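Local coordinates for cysteine desulfurase (Thermococcus onnurineus, PDB 5B89), which probably catalyses the pyridoxal-phosphate-dependent removal of sulfur from L-cysteine, giving L-alanine and a persulfide on a sulfur carrier, at residues T324-Y335 against V346-L354. Sequence-based numbering, arbitrary orientation.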
loop_
_atom_site.group_PDB
_atom_site.type_symbol
_atom_site.label_atom_id
_atom_site.label_comp_id
_atom_site.label_asym_id
_atom_site.label_seq_id
_atom_site.Cartn_x
_atom_site.Cartn_y
_atom_site.Cartn_z
ATOM N N THR B 324 -15.412 26.685 -18.655
ATOM C CA THR B 324 -14.475 27.681 -19.203
ATOM C C THR B 324 -15.176 28.885 -19.904
ATOM O O THR B 324 -14.763 29.969 -19.665
ATOM C CB THR B 324 -13.464 26.959 -20.187
ATOM O OG1 THR B 324 -14.151 26.290 -21.206
ATOM C CG2 THR B 324 -12.509 26.026 -19.366
ATOM N N GLU B 325 -16.201 28.552 -20.648
ATOM C CA GLU B 325 -17.046 29.607 -21.293
ATOM C C GLU B 325 -17.623 30.499 -20.210
ATOM O O GLU B 325 -17.615 31.753 -20.303
ATOM C CB GLU B 325 -18.088 28.999 -22.138
ATOM C CG GLU B 325 -17.512 28.501 -23.446
ATOM C CD GLU B 325 -18.436 27.554 -24.222
ATOM O OE1 GLU B 325 -19.650 27.323 -23.872
ATOM O OE2 GLU B 325 -18.057 27.004 -25.330
ATOM N N GLY B 326 -18.142 29.868 -19.148
ATOM C CA GLY B 326 -18.720 30.681 -18.066
ATOM C C GLY B 326 -17.701 31.529 -17.320
ATOM O O GLY B 326 -17.960 32.682 -16.889
ATOM N N LEU B 327 -16.487 31.052 -17.141
ATOM C CA LEU B 327 -15.465 31.795 -16.539
ATOM C C LEU B 327 -15.035 32.956 -17.421
ATOM O O LEU B 327 -14.688 34.049 -16.891
ATOM C CB LEU B 327 -14.259 30.864 -16.131
ATOM C CG LEU B 327 -14.588 29.863 -15.005
ATOM C CD1 LEU B 327 -13.298 29.060 -14.742
ATOM C CD2 LEU B 327 -15.035 30.524 -13.744
ATOM N N ASP B 328 -15.004 32.709 -18.705
ATOM C CA ASP B 328 -14.670 33.791 -19.638
ATOM C C ASP B 328 -15.730 34.886 -19.500
ATOM O O ASP B 328 -15.350 36.082 -19.534
ATOM C CB ASP B 328 -14.628 33.313 -21.052
ATOM C CG ASP B 328 -13.390 32.509 -21.383
ATOM O OD1 ASP B 328 -12.372 32.672 -20.721
ATOM O OD2 ASP B 328 -13.425 31.935 -22.468
ATOM N N GLU B 329 -16.985 34.500 -19.358
ATOM C CA GLU B 329 -18.078 35.527 -19.232
ATOM C C GLU B 329 -17.847 36.325 -17.971
ATOM O O GLU B 329 -18.192 37.546 -17.933
ATOM C CB GLU B 329 -19.434 34.875 -19.233
ATOM C CG GLU B 329 -19.960 34.297 -20.510
ATOM C CD GLU B 329 -21.196 33.390 -20.337
ATOM O OE1 GLU B 329 -21.863 33.143 -21.362
ATOM O OE2 GLU B 329 -21.502 32.853 -19.231
ATOM N N LEU B 330 -17.280 35.739 -16.898
ATOM C CA LEU B 330 -16.981 36.473 -15.675
ATOM C C LEU B 330 -15.658 37.148 -15.581
ATOM O O LEU B 330 -15.304 37.750 -14.555
ATOM C CB LEU B 330 -17.080 35.506 -14.503
ATOM C CG LEU B 330 -18.435 34.874 -14.332
ATOM C CD1 LEU B 330 -18.379 33.780 -13.250
ATOM C CD2 LEU B 330 -19.526 35.910 -13.995
ATOM N N GLU B 331 -14.869 37.059 -16.661
ATOM C CA GLU B 331 -13.535 37.582 -16.687
ATOM C C GLU B 331 -12.649 36.999 -15.644
ATOM O O GLU B 331 -11.790 37.643 -15.067
ATOM C CB GLU B 331 -13.524 39.129 -16.703
ATOM C CG GLU B 331 -14.388 39.589 -17.865
ATOM C CD GLU B 331 -14.531 41.092 -17.894
ATOM O OE1 GLU B 331 -15.654 41.582 -17.690
ATOM O OE2 GLU B 331 -13.514 41.753 -18.044
ATOM N N VAL B 332 -12.868 35.709 -15.403
ATOM C CA VAL B 332 -12.080 34.953 -14.453
ATOM C C VAL B 332 -11.053 34.150 -15.262
ATOM O O VAL B 332 -11.389 33.370 -16.052
ATOM C CB VAL B 332 -12.932 34.011 -13.586
ATOM C CG1 VAL B 332 -12.054 33.028 -12.835
ATOM C CG2 VAL B 332 -13.784 34.794 -12.603
ATOM N N PRO B 333 -9.742 34.445 -14.972
ATOM C CA PRO B 333 -8.738 33.713 -15.758
ATOM C C PRO B 333 -8.602 32.208 -15.460
ATOM O O PRO B 333 -8.629 31.848 -14.336
ATOM C CB PRO B 333 -7.447 34.424 -15.415
ATOM C CG PRO B 333 -7.622 34.843 -14.047
ATOM C CD PRO B 333 -8.996 35.410 -14.053
ATOM N N TRP B 334 -8.460 31.404 -16.497
ATOM C CA TRP B 334 -8.283 29.978 -16.340
ATOM C C TRP B 334 -7.065 29.530 -17.124
ATOM O O TRP B 334 -6.668 30.162 -18.068
ATOM C CB TRP B 334 -9.556 29.186 -16.666
ATOM C CG TRP B 334 -10.130 29.376 -17.995
ATOM C CD1 TRP B 334 -11.039 30.311 -18.354
ATOM C CD2 TRP B 334 -9.854 28.639 -19.170
ATOM N NE1 TRP B 334 -11.346 30.199 -19.636
ATOM C CE2 TRP B 334 -10.620 29.181 -20.181
ATOM C CE3 TRP B 334 -9.049 27.555 -19.463
ATOM C CZ2 TRP B 334 -10.619 28.682 -21.431
ATOM C CZ3 TRP B 334 -9.039 27.085 -20.712
ATOM C CH2 TRP B 334 -9.808 27.633 -21.682
ATOM N N TYR B 335 -6.504 28.417 -16.683
ATOM C CA TYR B 335 -5.264 27.904 -17.181
ATOM C C TYR B 335 -5.390 26.650 -18.010
ATOM O O TYR B 335 -6.391 26.031 -18.054
ATOM C CB TYR B 335 -4.286 27.722 -16.016
ATOM C CG TYR B 335 -4.179 28.934 -15.104
ATOM C CD1 TYR B 335 -3.367 29.973 -15.414
ATOM C CD2 TYR B 335 -4.894 29.015 -13.937
ATOM C CE1 TYR B 335 -3.286 31.087 -14.598
ATOM C CE2 TYR B 335 -4.834 30.123 -13.138
ATOM C CZ TYR B 335 -4.016 31.151 -13.468
ATOM O OH TYR B 335 -3.925 32.243 -12.684
ATOM N N VAL B 346 -10.276 19.008 -15.956
ATOM C CA VAL B 346 -9.619 19.776 -14.945
ATOM C C VAL B 346 -9.609 21.239 -15.358
ATOM O O VAL B 346 -9.140 21.515 -16.420
ATOM C CB VAL B 346 -8.140 19.355 -14.815
ATOM C CG1 VAL B 346 -7.433 20.151 -13.748
ATOM C CG2 VAL B 346 -8.034 17.858 -14.512
ATOM N N VAL B 347 -10.139 22.132 -14.520
ATOM C CA VAL B 347 -10.072 23.587 -14.818
ATOM C C VAL B 347 -9.495 24.271 -13.620
ATOM O O VAL B 347 -10.147 24.382 -12.532
ATOM C CB VAL B 347 -11.487 24.097 -15.120
ATOM C CG1 VAL B 347 -11.352 25.602 -15.411
ATOM C CG2 VAL B 347 -12.103 23.382 -16.302
ATOM N N SER B 348 -8.262 24.765 -13.720
ATOM C CA SER B 348 -7.610 25.598 -12.765
ATOM C C SER B 348 -7.863 27.037 -13.177
ATOM O O SER B 348 -7.885 27.387 -14.363
ATOM C CB SER B 348 -6.033 25.395 -12.750
ATOM O OG SER B 348 -5.689 24.312 -11.897
ATOM N N PHE B 349 -8.093 27.852 -12.160
ATOM C CA PHE B 349 -8.403 29.251 -12.333
ATOM C C PHE B 349 -8.001 30.034 -11.099
ATOM O O PHE B 349 -7.597 29.496 -10.113
ATOM C CB PHE B 349 -9.904 29.462 -12.616
ATOM C CG PHE B 349 -10.825 28.979 -11.529
ATOM C CD1 PHE B 349 -11.166 27.676 -11.453
ATOM C CD2 PHE B 349 -11.403 29.854 -10.637
ATOM C CE1 PHE B 349 -11.993 27.221 -10.475
ATOM C CE2 PHE B 349 -12.240 29.408 -9.657
ATOM C CZ PHE B 349 -12.546 28.090 -9.575
ATOM N N ASN B 350 -8.120 31.346 -11.236
ATOM C CA ASN B 350 -7.872 32.252 -10.129
ATOM C C ASN B 350 -8.808 33.448 -10.224
ATOM O O ASN B 350 -9.221 33.816 -11.254
ATOM C CB ASN B 350 -6.436 32.780 -10.073
ATOM C CG ASN B 350 -5.516 31.918 -9.251
ATOM O OD1 ASN B 350 -5.795 31.570 -8.154
ATOM N ND2 ASN B 350 -4.401 31.608 -9.807
ATOM N N VAL B 351 -9.101 34.015 -9.082
ATOM C CA VAL B 351 -9.899 35.235 -9.011
ATOM C C VAL B 351 -8.960 36.375 -8.624
ATOM O O VAL B 351 -8.378 36.321 -7.601
ATOM C CB VAL B 351 -11.046 35.144 -8.003
ATOM C CG1 VAL B 351 -11.804 36.467 -7.978
ATOM C CG2 VAL B 351 -11.986 34.013 -8.358
ATOM N N PRO B 352 -8.809 37.361 -9.497
ATOM C CA PRO B 352 -7.869 38.496 -9.219
ATOM C C PRO B 352 -8.222 39.177 -7.923
ATOM O O PRO B 352 -9.409 39.395 -7.653
ATOM C CB PRO B 352 -8.104 39.409 -10.387
ATOM C CG PRO B 352 -8.549 38.533 -11.481
ATOM C CD PRO B 352 -9.481 37.522 -10.788
ATOM N N GLY B 353 -7.228 39.364 -7.064
ATOM C CA GLY B 353 -7.491 39.918 -5.739
ATOM C C GLY B 353 -7.711 38.995 -4.569
ATOM O O GLY B 353 -7.713 39.450 -3.439
ATOM N N LEU B 354 -7.877 37.687 -4.819
ATOM C CA LEU B 354 -8.226 36.715 -3.827
ATOM C C LEU B 354 -7.285 35.507 -3.881
ATOM O O LEU B 354 -7.007 34.994 -4.946
ATOM C CB LEU B 354 -9.649 36.193 -4.078
ATOM C CG LEU B 354 -10.796 37.127 -3.765
ATOM C CD1 LEU B 354 -12.072 36.282 -3.888
ATOM C CD2 LEU B 354 -10.702 37.708 -2.360
HETATM O O HOH W 1 -7.157 24.072 -16.385
#
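Tyr335 meets the strand end with both its backbone and its phenol. Its N donates to Ser348 O at 2.9 Å, while Asn350 N donates to Pro333 O at 3.2 Å; these two bonds flank the facing pair Trp334 and Phe349 and make a single antiparallel bridge. Beside it, Asn350 ND2 donates to Tyr335 OH at 3.0 Å, almost straight (170° at the hydrogen). The phenol oxygen lies in the amide plane, with ring and amide turned 81° apart. Asparagine suits this place because the same ND2 also donates to Gly388 O. A phenylalanine in place of Tyr335 would probably leave one N-H of the Asn350 amide without its hydroxyl acceptor. A water bridges on, donating to Tyr335 O and accepting from Ser348 N.

The bridge lays Trp334 alongside the outer edge of strand 346-349, in the small-domain sheet of this fold-type I enzyme of the class-V aminotransferase family; strand 389-393 pairs on the other side. Helix 309-329 ends in a Schellman motif at Glu331, from which the chain runs back along the strand.

Apolar side chains fill the space between the helix end and the strand, which run nearly parallel. Leu327 CD1 lies 4.0 Å from both Val347 CG1 and Phe349 CB, and Val332 CG1 comes within 3.9 Å of Phe349 CD2, these branched residues crossing the phenylalanine roughly squarely and obliquely, respectively. Farther along, Pro333 CD lies 3.9 Å from Pro352 CD.

Trp334 points its indole back to the helix, CG lying between its backbone N and carbonyl carbon (chi1 57°). Thr324 CG2 sits 3.6 Å above the centre of one indole face, and NE1 donates to Asp328 OD1 from above the carboxylate plane. Arg338 adds a cation-pi contact to the same indole.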